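Local coordinates for protein beta-N-acetylhexosaminidase (Arthrobacter aurescens, PDB 3RCN) that probably hydrolyses terminal non-reducing N-acetyl-D-hexosamine residues from N-acetyl-beta-D-hexosaminides, as a member of glycosyl hydrolase family 20, at residues Ile11-Ser16 / Ile478-Trp483; Ala112-Ala117 / Glu507-Glu512; Tyr396-Cys401 / Gly447-Ala452; Leu406-Arg411 / Phe472-Ala477. One frame throughout, in Å; residues are numbered along the deposited sequence. Where two conformers were deposited one is given.

Contact 1 of 4, residues Ile11-Ser16 / Ile478-Trp483; sequences IPAPWS and ISEVFW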
loop_
_atom_site.group_PDB
_atom_site.type_symbol
_atom_site.label_atom_id
_atom_site.label_comp_id
_atom_site.label_asym_id
_atom_site.label_seq_id
_atom_site.Cartn_x
_atom_site.Cartn_y
_atom_site.Cartn_z
ATOM N N ILE A 11 4.624 7.114 22.582
ATOM C CA ILE A 11 3.302 7.681 22.350
ATOM C C ILE A 11 2.371 6.567 21.887
ATOM O O ILE A 11 2.728 5.793 20.999
ATOM C CB ILE A 11 3.366 8.728 21.219
ATOM C CG1 ILE A 11 4.093 9.988 21.677
ATOM C CG2 ILE A 11 1.992 9.081 20.716
ATOM C CD1 ILE A 11 4.336 10.965 20.561
ATOM N N PRO A 12 1.140 6.527 22.426
ATOM C CA PRO A 12 0.615 7.321 23.556
ATOM C C PRO A 12 1.404 7.067 24.844
ATOM O O PRO A 12 1.829 5.947 25.082
ATOM C CB PRO A 12 -0.805 6.763 23.756
ATOM C CG PRO A 12 -1.095 5.931 22.538
ATOM C CD PRO A 12 0.215 5.455 22.022
ATOM N N ALA A 13 1.574 8.087 25.676
ATOM C CA ALA A 13 2.253 7.921 26.961
ATOM C C ALA A 13 1.487 6.957 27.858
ATOM O O ALA A 13 0.287 7.114 28.041
ATOM C CB ALA A 13 2.396 9.268 27.654
ATOM N N PRO A 14 2.185 5.967 28.439
ATOM C CA PRO A 14 1.579 4.980 29.346
ATOM C C PRO A 14 1.169 5.636 30.658
ATOM O O PRO A 14 1.604 6.747 30.950
ATOM C CB PRO A 14 2.716 3.984 29.610
ATOM C CG PRO A 14 3.841 4.390 28.715
ATOM C CD PRO A 14 3.645 5.822 28.375
ATOM N N TRP A 15 0.339 4.967 31.446
ATOM C CA TRP A 15 -0.133 5.575 32.684
ATOM C C TRP A 15 0.945 5.688 33.761
ATOM O O TRP A 15 1.060 6.733 34.401
ATOM C CB TRP A 15 -1.406 4.898 33.185
ATOM C CG TRP A 15 -2.618 5.424 32.478
ATOM C CD1 TRP A 15 -2.872 5.367 31.135
ATOM C CD2 TRP A 15 -3.735 6.099 33.069
ATOM N NE1 TRP A 15 -4.082 5.961 30.858
ATOM C CE2 TRP A 15 -4.631 6.415 32.027
ATOM C CE3 TRP A 15 -4.067 6.461 34.376
ATOM C CZ2 TRP A 15 -5.833 7.077 32.251
ATOM C CZ3 TRP A 15 -5.267 7.118 34.600
ATOM C CH2 TRP A 15 -6.133 7.420 33.543
ATOM N N SER A 16 1.737 4.636 33.957
ATOM C CA SER A 16 2.923 4.732 34.822
ATOM C C SER A 16 4.178 4.123 34.188
ATOM O O SER A 16 4.127 3.066 33.558
ATOM C CB SER A 16 2.664 4.120 36.203
ATOM O OG SER A 16 2.596 2.707 36.138
ATOM N N ILE A 478 -4.030 12.870 19.084
ATOM C CA ILE A 478 -5.352 12.349 19.393
ATOM C C ILE A 478 -5.291 10.965 20.045
ATOM O O ILE A 478 -6.005 10.703 21.007
ATOM C CB ILE A 478 -6.247 12.347 18.132
ATOM C CG1 ILE A 478 -6.755 13.761 17.855
ATOM C CG2 ILE A 478 -7.425 11.428 18.299
ATOM C CD1 ILE A 478 -6.986 14.069 16.396
ATOM N N SER A 479 -4.440 10.078 19.543
ATOM C CA SER A 479 -4.351 8.740 20.129
ATOM C C SER A 479 -3.961 8.826 21.601
ATOM O O SER A 479 -4.372 7.984 22.403
ATOM C CB SER A 479 -3.369 7.836 19.367
ATOM O OG SER A 479 -2.009 8.160 19.645
ATOM N N GLU A 480 -3.173 9.845 21.952
ATOM C CA GLU A 480 -2.765 10.050 23.341
ATOM C C GLU A 480 -3.931 10.575 24.183
ATOM O O GLU A 480 -4.174 10.119 25.302
ATOM C CB GLU A 480 -1.565 10.996 23.436
ATOM C CG GLU A 480 -1.095 11.203 24.865
ATOM C CD GLU A 480 0.408 11.434 24.997
ATOM O OE1 GLU A 480 1.184 10.574 24.534
ATOM O OE2 GLU A 480 0.808 12.466 25.578
ATOM N N VAL A 481 -4.649 11.545 23.629
ATOM C CA VAL A 481 -5.831 12.073 24.285
ATOM C C VAL A 481 -6.806 10.938 24.614
ATOM O O VAL A 481 -7.377 10.914 25.695
ATOM C CB VAL A 481 -6.516 13.160 23.422
ATOM C CG1 VAL A 481 -7.860 13.561 24.014
ATOM C CG2 VAL A 481 -5.597 14.377 23.251
ATOM N N PHE A 482 -6.964 9.980 23.700
ATOM C CA PHE A 482 -7.883 8.854 23.915
ATOM C C PHE A 482 -7.361 7.786 24.871
ATOM O O PHE A 482 -8.139 7.174 25.598
ATOM C CB PHE A 482 -8.240 8.161 22.596
ATOM C CG PHE A 482 -8.978 9.035 21.628
ATOM C CD1 PHE A 482 -9.261 10.352 21.937
ATOM C CD2 PHE A 482 -9.387 8.531 20.397
ATOM C CE1 PHE A 482 -9.946 11.158 21.037
ATOM C CE2 PHE A 482 -10.062 9.326 19.492
ATOM C CZ PHE A 482 -10.346 10.645 19.813
ATOM N N TRP A 483 -6.079 7.457 24.752
ATOM C CA TRP A 483 -5.451 6.462 25.618
ATOM C C TRP A 483 -4.961 6.911 27.005
ATOM O O TRP A 483 -5.301 6.302 28.024
ATOM C CB TRP A 483 -4.297 5.765 24.872
ATOM C CG TRP A 483 -3.689 4.689 25.684
ATOM C CD1 TRP A 483 -2.744 4.832 26.656
ATOM C CD2 TRP A 483 -4.024 3.302 25.648
ATOM N NE1 TRP A 483 -2.446 3.609 27.208
ATOM C CE2 TRP A 483 -3.222 2.653 26.608
ATOM C CE3 TRP A 483 -4.924 2.543 24.897
ATOM C CZ2 TRP A 483 -3.291 1.285 26.836
ATOM C CZ3 TRP A 483 -4.993 1.185 25.123
ATOM C CH2 TRP A 483 -4.181 0.567 26.086
#

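Contact 2 of 4, residues Ala112-Ala117 / Glu507-Glu512; sequences AALRQA and EAMGVE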
loop_
_atom_site.group_PDB
_atom_site.type_symbol
_atom_site.label_atom_id
_atom_site.label_comp_id
_atom_site.label_asym_id
_atom_site.label_seq_id
_atom_site.Cartn_x
_atom_site.Cartn_y
_atom_site.Cartn_z
ATOM N N ALA A 112 13.313 0.709 13.992
ATOM C CA ALA A 112 13.644 -0.368 13.048
ATOM C C ALA A 112 12.769 -1.594 13.298
ATOM O O ALA A 112 12.612 -2.460 12.433
ATOM C CB ALA A 112 15.113 -0.733 13.110
ATOM N N ALA A 113 12.195 -1.644 14.488
ATOM C CA ALA A 113 11.275 -2.706 14.858
ATOM C C ALA A 113 9.941 -2.609 14.112
ATOM O O ALA A 113 9.186 -3.574 14.084
ATOM C CB ALA A 113 11.052 -2.694 16.351
ATOM N N LEU A 114 9.668 -1.453 13.500
ATOM C CA LEU A 114 8.444 -1.241 12.710
ATOM C C LEU A 114 8.581 -1.465 11.204
ATOM O O LEU A 114 7.604 -1.339 10.459
ATOM C CB LEU A 114 7.926 0.179 12.932
ATOM C CG LEU A 114 7.705 0.501 14.404
ATOM C CD1 LEU A 114 7.375 1.965 14.598
ATOM C CD2 LEU A 114 6.605 -0.387 14.932
ATOM N N ARG A 115 9.796 -1.760 10.747
ATOM C CA ARG A 115 10.013 -2.061 9.340
ATOM C C ARG A 115 9.503 -3.463 9.004
ATOM O O ARG A 115 9.367 -4.309 9.880
ATOM C CB ARG A 115 11.497 -1.928 8.991
ATOM C CG ARG A 115 12.085 -0.565 9.309
ATOM C CD ARG A 115 11.828 0.436 8.199
ATOM N NE ARG A 115 12.370 1.757 8.517
ATOM C CZ ARG A 115 12.367 2.786 7.673
ATOM N NH1 ARG A 115 11.863 2.646 6.455
ATOM N NH2 ARG A 115 12.883 3.953 8.043
ATOM N N GLN A 116 9.231 -3.707 7.729
ATOM C CA GLN A 116 8.774 -5.019 7.277
ATOM C C GLN A 116 9.932 -5.944 6.877
ATOM O O GLN A 116 9.718 -7.112 6.590
ATOM C CB GLN A 116 7.760 -4.872 6.131
ATOM C CG GLN A 116 6.495 -4.058 6.501
ATOM C CD GLN A 116 5.513 -3.899 5.334
ATOM O OE1 GLN A 116 5.148 -4.874 4.664
ATOM N NE2 GLN A 116 5.091 -2.661 5.080
ATOM N N ALA A 117 11.151 -5.409 6.839
ATOM C CA ALA A 117 12.376 -6.208 6.638
ATOM C C ALA A 117 13.510 -5.575 7.442
ATOM O O ALA A 117 13.460 -4.382 7.726
ATOM C CB ALA A 117 12.734 -6.295 5.165
ATOM N N GLU A 507 7.751 7.469 9.964
ATOM C CA GLU A 507 8.547 7.303 8.759
ATOM C C GLU A 507 8.781 5.827 8.498
ATOM O O GLU A 507 8.703 5.376 7.364
ATOM C CB GLU A 507 9.877 8.046 8.855
ATOM C CG GLU A 507 9.757 9.559 8.714
ATOM C CD GLU A 507 11.073 10.284 8.983
ATOM O OE1 GLU A 507 12.155 9.761 8.601
ATOM O OE2 GLU A 507 11.025 11.381 9.586
ATOM N N ALA A 508 9.052 5.073 9.552
ATOM C CA ALA A 508 9.348 3.659 9.405
ATOM C C ALA A 508 8.131 2.862 8.907
ATOM O O ALA A 508 8.282 1.821 8.268
ATOM C CB ALA A 508 9.887 3.088 10.725
HETATM N N MSE A 509 6.931 3.357 9.198
HETATM C CA MSE A 509 5.697 2.668 8.812
HETATM C C MSE A 509 5.157 3.142 7.464
HETATM O O MSE A 509 4.060 2.757 7.053
HETATM C CB MSE A 509 4.619 2.819 9.893
HETATM C CG MSE A 509 5.000 2.215 11.238
HETATM SE SE MSE A 509 3.479 1.966 12.445
HETATM C CE MSE A 509 2.771 0.319 11.667
ATOM N N GLY A 510 5.912 4.003 6.793
ATOM C CA GLY A 510 5.531 4.479 5.475
ATOM C C GLY A 510 4.523 5.615 5.475
ATOM O O GLY A 510 3.835 5.850 4.482
ATOM N N VAL A 511 4.435 6.346 6.574
ATOM C CA VAL A 511 3.416 7.378 6.674
ATOM C C VAL A 511 3.999 8.738 6.329
ATOM O O VAL A 511 4.871 9.218 7.041
ATOM C CB VAL A 511 2.838 7.435 8.119
ATOM C CG1 VAL A 511 1.818 8.544 8.241
ATOM C CG2 VAL A 511 2.230 6.099 8.503
ATOM N N GLU A 512 3.514 9.367 5.260
ATOM C CA GLU A 512 3.992 10.701 4.946
ATOM C C GLU A 512 3.062 11.705 5.609
ATOM O O GLU A 512 1.982 11.972 5.108
ATOM C CB GLU A 512 3.962 10.957 3.428
ATOM C CG GLU A 512 4.480 9.811 2.543
ATOM C CD GLU A 512 4.579 10.184 1.048
ATOM O OE1 GLU A 512 4.095 9.394 0.206
ATOM O OE2 GLU A 512 5.152 11.252 0.718
HETATM O O HOH W 1 13.000 7.001 7.234
#

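Contact 3 of 4, residues Tyr396-Cys401 / Gly447-Ala452; sequences YDVVMC and GRLLGA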
loop_
_atom_site.group_PDB
_atom_site.type_symbol
_atom_site.label_atom_id
_atom_site.label_comp_id
_atom_site.label_asym_id
_atom_site.label_seq_id
_atom_site.Cartn_x
_atom_site.Cartn_y
_atom_site.Cartn_z
ATOM N N TYR A 396 -29.171 7.556 25.279
ATOM C CA TYR A 396 -28.360 7.096 24.172
ATOM C C TYR A 396 -26.901 7.055 24.618
ATOM O O TYR A 396 -26.445 7.948 25.334
ATOM C CB TYR A 396 -28.540 8.012 22.953
ATOM C CG TYR A 396 -29.949 8.005 22.387
ATOM C CD1 TYR A 396 -30.935 7.190 22.941
ATOM C CD2 TYR A 396 -30.292 8.801 21.294
ATOM C CE1 TYR A 396 -32.225 7.171 22.436
ATOM C CE2 TYR A 396 -31.584 8.789 20.776
ATOM C CZ TYR A 396 -32.547 7.970 21.354
ATOM O OH TYR A 396 -33.835 7.942 20.856
ATOM N N ASP A 397 -26.179 6.006 24.224
ATOM C CA ASP A 397 -24.724 5.971 24.401
ATOM C C ASP A 397 -24.067 6.929 23.414
ATOM O O ASP A 397 -24.508 7.069 22.283
ATOM C CB ASP A 397 -24.159 4.559 24.223
ATOM C CG ASP A 397 -24.451 3.655 25.410
ATOM O OD1 ASP A 397 -24.721 4.175 26.515
ATOM O OD2 ASP A 397 -24.409 2.420 25.237
ATOM N N VAL A 398 -23.013 7.591 23.856
ATOM C CA VAL A 398 -22.415 8.667 23.090
ATOM C C VAL A 398 -20.913 8.437 22.835
ATOM O O VAL A 398 -20.203 7.884 23.675
ATOM C CB VAL A 398 -22.613 9.993 23.840
ATOM C CG1 VAL A 398 -21.836 11.128 23.187
ATOM C CG2 VAL A 398 -24.088 10.322 23.926
ATOM N N VAL A 399 -20.451 8.837 21.655
ATOM C CA VAL A 399 -19.031 9.007 21.387
ATOM C C VAL A 399 -18.855 10.405 20.801
ATOM O O VAL A 399 -19.624 10.814 19.929
ATOM C CB VAL A 399 -18.500 7.945 20.413
ATOM C CG1 VAL A 399 -18.677 6.568 21.003
ATOM C CG2 VAL A 399 -19.227 8.027 19.099
HETATM N N MSE A 400 -17.876 11.155 21.298
HETATM C CA MSE A 400 -17.675 12.525 20.829
HETATM C C MSE A 400 -16.764 12.607 19.600
HETATM O O MSE A 400 -15.677 12.023 19.557
HETATM C CB MSE A 400 -17.108 13.408 21.938
HETATM C CG MSE A 400 -17.958 13.457 23.179
HETATM SE SE MSE A 400 -19.657 14.363 22.871
HETATM C CE MSE A 400 -18.922 16.044 22.171
ATOM N N CYS A 401 -17.248 13.314 18.589
ATOM C CA CYS A 401 -16.439 13.708 17.460
ATOM C C CYS A 401 -16.853 15.097 17.012
ATOM O O CYS A 401 -17.473 15.258 15.963
ATOM C CB CYS A 401 -16.571 12.703 16.316
ATOM S SG CYS A 401 -18.240 12.121 15.994
ATOM N N GLY A 447 -27.540 7.656 29.753
ATOM C CA GLY A 447 -26.627 7.413 28.654
ATOM C C GLY A 447 -25.217 7.381 29.200
ATOM O O GLY A 447 -24.926 8.056 30.198
ATOM N N ARG A 448 -24.341 6.599 28.570
ATOM C CA ARG A 448 -22.939 6.573 28.984
ATOM C C ARG A 448 -21.981 6.986 27.881
ATOM O O ARG A 448 -22.229 6.736 26.703
ATOM C CB ARG A 448 -22.543 5.208 29.562
ATOM C CG ARG A 448 -23.081 3.995 28.816
ATOM C CD ARG A 448 -22.686 2.703 29.526
ATOM N NE ARG A 448 -21.233 2.540 29.599
ATOM C CZ ARG A 448 -20.524 1.730 28.813
ATOM N NH1 ARG A 448 -21.136 0.997 27.889
ATOM N NH2 ARG A 448 -19.204 1.643 28.950
ATOM N N LEU A 449 -20.871 7.604 28.280
ATOM C CA LEU A 449 -19.875 8.071 27.326
ATOM C C LEU A 449 -18.916 6.932 27.063
ATOM O O LEU A 449 -18.198 6.489 27.963
ATOM C CB LEU A 449 -19.097 9.250 27.895
ATOM C CG LEU A 449 -19.101 10.522 27.061
ATOM C CD1 LEU A 449 -18.005 11.460 27.523
ATOM C CD2 LEU A 449 -18.902 10.165 25.610
ATOM N N LEU A 450 -18.917 6.451 25.827
ATOM C CA LEU A 450 -18.048 5.357 25.439
ATOM C C LEU A 450 -16.626 5.829 25.135
ATOM O O LEU A 450 -15.654 5.114 25.395
ATOM C CB LEU A 450 -18.637 4.638 24.233
ATOM C CG LEU A 450 -20.046 4.113 24.440
ATOM C CD1 LEU A 450 -20.393 3.149 23.331
ATOM C CD2 LEU A 450 -20.109 3.448 25.797
ATOM N N GLY A 451 -16.518 7.029 24.574
ATOM C CA GLY A 451 -15.244 7.532 24.095
ATOM C C GLY A 451 -15.369 8.607 23.023
ATOM O O GLY A 451 -16.361 9.353 22.956
ATOM N N ALA A 452 -14.331 8.696 22.198
ATOM C CA ALA A 452 -14.247 9.720 21.161
ATOM C C ALA A 452 -13.766 9.147 19.829
ATOM O O ALA A 452 -13.349 7.991 19.751
ATOM C CB ALA A 452 -13.351 10.883 21.611
#

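Contact 4 of 4, residues Leu406-Arg411 / Phe472-Ala477; sequences LYLDHR and FPRLSA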
loop_
_atom_site.group_PDB
_atom_site.type_symbol
_atom_site.label_atom_id
_atom_site.label_comp_id
_atom_site.label_asym_id
_atom_site.label_seq_id
_atom_site.Cartn_x
_atom_site.Cartn_y
_atom_site.Cartn_z
ATOM N N LEU A 406 -12.266 17.536 16.171
ATOM C CA LEU A 406 -11.801 16.244 15.684
ATOM C C LEU A 406 -11.919 15.920 14.186
ATOM O O LEU A 406 -11.835 14.744 13.816
ATOM C CB LEU A 406 -12.359 15.119 16.552
ATOM C CG LEU A 406 -11.901 15.225 18.007
ATOM C CD1 LEU A 406 -12.241 13.966 18.775
ATOM C CD2 LEU A 406 -10.413 15.491 18.068
ATOM N N TYR A 407 -12.268 16.896 13.350
ATOM C CA TYR A 407 -12.362 16.627 11.905
ATOM C C TYR A 407 -11.026 16.879 11.205
ATOM O O TYR A 407 -10.542 18.014 11.136
ATOM C CB TYR A 407 -13.487 17.440 11.242
ATOM C CG TYR A 407 -14.876 16.851 11.446
ATOM C CD1 TYR A 407 -15.128 15.952 12.473
ATOM C CD2 TYR A 407 -15.925 17.169 10.592
ATOM C CE1 TYR A 407 -16.379 15.404 12.654
ATOM C CE2 TYR A 407 -17.192 16.620 10.768
ATOM C CZ TYR A 407 -17.409 15.740 11.804
ATOM O OH TYR A 407 -18.655 15.185 12.000
ATOM N N LEU A 408 -10.439 15.808 10.676
ATOM C CA LEU A 408 -9.065 15.852 10.190
ATOM C C LEU A 408 -8.933 16.242 8.720
ATOM O O LEU A 408 -7.829 16.427 8.221
ATOM C CB LEU A 408 -8.361 14.516 10.452
ATOM C CG LEU A 408 -8.278 14.075 11.914
ATOM C CD1 LEU A 408 -7.584 12.714 12.051
ATOM C CD2 LEU A 408 -7.569 15.135 12.740
ATOM N N ASP A 409 -10.052 16.353 8.020
ATOM C CA ASP A 409 -10.037 16.934 6.686
ATOM C C ASP A 409 -9.820 18.452 6.782
ATOM O O ASP A 409 -9.527 19.107 5.786
ATOM C CB ASP A 409 -11.313 16.586 5.900
ATOM C CG ASP A 409 -12.604 16.965 6.644
ATOM O OD1 ASP A 409 -13.508 17.545 5.997
ATOM O OD2 ASP A 409 -12.736 16.667 7.860
ATOM N N HIS A 410 -9.919 19.005 7.988
ATOM C CA HIS A 410 -9.772 20.449 8.161
ATOM C C HIS A 410 -8.318 20.870 8.200
ATOM O O HIS A 410 -7.482 20.182 8.786
ATOM C CB HIS A 410 -10.466 20.956 9.432
ATOM C CG HIS A 410 -11.955 20.871 9.386
ATOM N ND1 HIS A 410 -12.762 21.506 10.305
ATOM C CD2 HIS A 410 -12.788 20.212 8.545
ATOM C CE1 HIS A 410 -14.025 21.241 10.033
ATOM N NE2 HIS A 410 -14.067 20.459 8.969
ATOM N N ARG A 411 -8.052 22.038 7.618
ATOM C CA ARG A 411 -6.718 22.605 7.493
ATOM C C ARG A 411 -5.957 22.688 8.815
ATOM O O ARG A 411 -6.533 23.010 9.848
ATOM C CB ARG A 411 -6.819 23.992 6.877
ATOM C CG ARG A 411 -7.491 25.013 7.760
ATOM C CD ARG A 411 -8.352 25.906 6.901
ATOM N NE ARG A 411 -9.172 26.826 7.682
ATOM C CZ ARG A 411 -8.979 28.137 7.729
ATOM N NH1 ARG A 411 -7.987 28.688 7.043
ATOM N NH2 ARG A 411 -9.782 28.896 8.454
ATOM N N PHE A 472 -2.025 12.679 9.854
ATOM C CA PHE A 472 -0.857 12.783 10.729
ATOM C C PHE A 472 -0.117 14.085 10.550
ATOM O O PHE A 472 -0.102 14.638 9.448
ATOM C CB PHE A 472 0.078 11.600 10.511
ATOM C CG PHE A 472 -0.508 10.304 10.947
ATOM C CD1 PHE A 472 -0.471 9.934 12.283
ATOM C CD2 PHE A 472 -1.128 9.466 10.031
ATOM C CE1 PHE A 472 -1.024 8.744 12.707
ATOM C CE2 PHE A 472 -1.679 8.267 10.443
ATOM C CZ PHE A 472 -1.631 7.902 11.787
ATOM N N PRO A 473 0.546 14.563 11.617
ATOM C CA PRO A 473 0.744 14.063 12.988
ATOM C C PRO A 473 -0.471 14.118 13.948
ATOM O O PRO A 473 -0.403 13.542 15.034
ATOM C CB PRO A 473 1.886 14.941 13.499
ATOM C CG PRO A 473 1.632 16.256 12.836
ATOM C CD PRO A 473 1.067 15.938 11.473
ATOM N N ARG A 474 -1.515 14.868 13.604
ATOM C CA ARG A 474 -2.646 15.078 14.520
ATOM C C ARG A 474 -3.201 13.813 15.166
ATOM O O ARG A 474 -3.436 13.787 16.360
ATOM C CB ARG A 474 -3.778 15.840 13.829
ATOM C CG ARG A 474 -3.440 17.291 13.614
ATOM C CD ARG A 474 -4.580 18.011 12.956
ATOM N NE ARG A 474 -4.783 17.571 11.586
ATOM C CZ ARG A 474 -5.706 18.077 10.779
ATOM N NH1 ARG A 474 -6.522 19.036 11.206
ATOM N NH2 ARG A 474 -5.815 17.621 9.546
ATOM N N LEU A 475 -3.397 12.766 14.378
ATOM C CA LEU A 475 -3.916 11.505 14.891
ATOM C C LEU A 475 -3.003 10.875 15.966
ATOM O O LEU A 475 -3.451 10.063 16.779
ATOM C CB LEU A 475 -4.132 10.534 13.731
ATOM C CG LEU A 475 -4.976 9.306 14.035
ATOM C CD1 LEU A 475 -6.237 9.715 14.786
ATOM C CD2 LEU A 475 -5.336 8.563 12.749
ATOM N N SER A 476 -1.725 11.241 15.972
ATOM C CA SER A 476 -0.819 10.749 17.003
ATOM C C SER A 476 -1.131 11.416 18.338
ATOM O O SER A 476 -1.168 10.757 19.382
ATOM C CB SER A 476 0.642 10.999 16.626
ATOM O OG SER A 476 1.000 10.295 15.453
ATOM N N ALA A 477 -1.342 12.728 18.298
ATOM C CA ALA A 477 -1.713 13.486 19.488
ATOM C C ALA A 477 -3.098 13.055 20.013
ATOM O O ALA A 477 -3.310 12.883 21.221
ATOM C CB ALA A 477 -1.691 14.965 19.175
#

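Contact 1 of 4, residues Ile11-Ser16 / Ile478-Trp483
This is a buried junction between domains, formed where P12, A13 and W15, in the loop that leads into strand 16-26, settle against the last turns of helix 474-483. P12 supplies the apolar part. Its CB lies 3.8 Å from CB of W483, and its CG meets OG of S479, a hydroxyl that bonds back to S476 in its own helix. One residue further, A13 N donates to OE1 of E480 at 2.8 Å, approaching from above the carboxylate, 53° out of its plane. With CG anti to the backbone N (chi1 -179°) and a bend at chi2, the side chain of E480 brings its carboxylate alongside the loop, at A13. Its second oxygen, OE2, is taken by Y432 and by a salt bridge to R497, so the buried charge is probably well matched. Cut back to an alanine here, the side chain would probably leave A13 N without its acceptor and R497 without its ionic mate, and open a gap beside P12. At the far end W15 NE1 bonds to W483 O at 3.1 Å, nearly straight (177°) and in the plane of the indole, which uses the last carbonyl of the helix. D134 ties both tryptophans together, receiving W483 NE1 and W15 N. A small alpha/beta domain docked in this way on the outer helices of a TIM barrel is characteristic of family 20 hexosaminidases.

Contact 2 of 4, residues Ala112-Ala117 / Glu507-Glu512
The C-terminal end of helix 491-508, closed by a Schellman motif, is where L114 and R115 meet A508 and the selenomethionine M509. G510, with a positive phi of 82°, ends the helix, and its N bonds back to E507 O at 3.2 Å. Against this end lie the last residues of a 3-10 segment, up to L114, and R115 after it. L114 turns its CB toward the helix, 4.1 Å from CB of A508, while in the conformer described CG of M509 lies 3.9 Å from the same L114 CB. R115 makes the flat part of the contact. A bend at chi2 (-84°) carries its guanidinium over A508, whose CA sits 3.5 Å above the plane, over the centre of the group, and whose CB lies 3.6 Å from NE. The small alanine lets the planar cation lie close to the helix backbone. With that face occupied, the polar edge is left for bonding: in the guanidinium plane a water accepts from R115 NH2 at 3.2 Å and donates to E507 OE1, bridging two opposite charges that do not touch. E507 also bonds to Y513 through OE2. The stronger partners of R115 are across the dimer, where NH1 forms salt bridges with E228 and D225 of the second subunit. The contact thus joins a loop of the small N-terminal domain to a capped helix end, a Schellman C-cap placed at the subunit interface.

Contact 3 of 4, residues Tyr396-Cys401 / Gly447-Ala452
V398 O receives the backbone N of L450 at 2.9 Å, the donor lying almost in line with the carbonyl bond (171°). The same residue uses its N to bond R448 O at 3.1 Å, so V398 is linked to residues on both sides of L449, the register of a parallel ladder. Further along, N of the selenomethionine M400 meets G451 O at 2.9 Å, this time in the carbonyl plane. At the backbone angles of G451 (phi 157°) a side chain would collide with the preceding carbonyl oxygen, and this local irregularity is where the pairing passes to M400 and A452. The side chains pack on two faces. On the face of V398 and M400, CD2 of L449 lies 3.9 Å from V398 CG1 and 4.2 Å from M400 CG, crossing M400 at about a right angle. On the other face V399, with CG1 anti to its carbonyl carbon (chi1 -61°), sets that methyl 3.8 Å from CB of L450. Y140 of strand 140-146 touches both V399 and L450. At the outer end D397 and R448 approach without a salt bridge, OD2 and NH1 being 4.4 Å apart. Strands 397-400 and 449-456 are thus parallel neighbours in the closing part of the TIM barrel that forms the catalytic domain.

Contact 4 of 4, residues Leu406-Arg411 / Phe472-Ala477
L408, R474 and the carbonyl of H410 form the close-packed heart of this contact, while Y407 and R411 make its looser margin. The side chains of L408 and R474 run past each other in opposite directions. CD2 of L408 lies 3.9 Å above the guanidinium plane of R474, toward its rim, and 3.9 Å from NE, so an apolar methyl covers part of one face. CD1 of the same leucine reaches CD1 of L475 at 4.3 Å, which continues the packing along the helix. A bend at chi3 (-68°) sets the guanidinium beside the type I turn from Y407 to H410. NH1 donates to H410 O at 2.8 Å, 19° out of the guanidinium plane, and NH2 adds a weak bond to the same oxygen at 3.1 Å. NH2 also bonds to A470 O, so the group links the loop to the preceding helix. A methionine in its place would probably leave H410 O without these donors and set the turn free to shift away from the helix. The margin is different in kind. Y407 and R411 barely meet the other segment and are partly exposed; R411 bonds instead to G423 and R533, and a sulfate, probably from the crystallisation liquor, lies nearby. The side chain of Y407 lies about 7 Å from that of E316, the predicted proton donor. The loop lies beside strand 449-456, with L408 packing on A454 and I456, while helix 474-483 has helix 428-432 and helix 491-508 against its first turn.

How the contacts relate
From the N terminus, the first of these segments is 11-16, and contact 1 closes a loop of 461 residues by tying the small domain to helix 474-483. Contact 2 starts later, at 112-117, and ends later, on helix 491-508, so the two cross, and both hold the N-terminal domain against helices that follow one another late in the chain. Contacts 3 and 4 fall within both long loops and cross each other: contact 3 joins barrel strands, and contact 4 brings the loop after one of them to helix 474-483, which contact 1 also uses. Direct packing, F482 on A452, I478 on L408, V511 on F472 and C401 on Y407, connects neighbouring contacts, although contacts 2 and 3 remain about 19 Å apart at their nearest atoms.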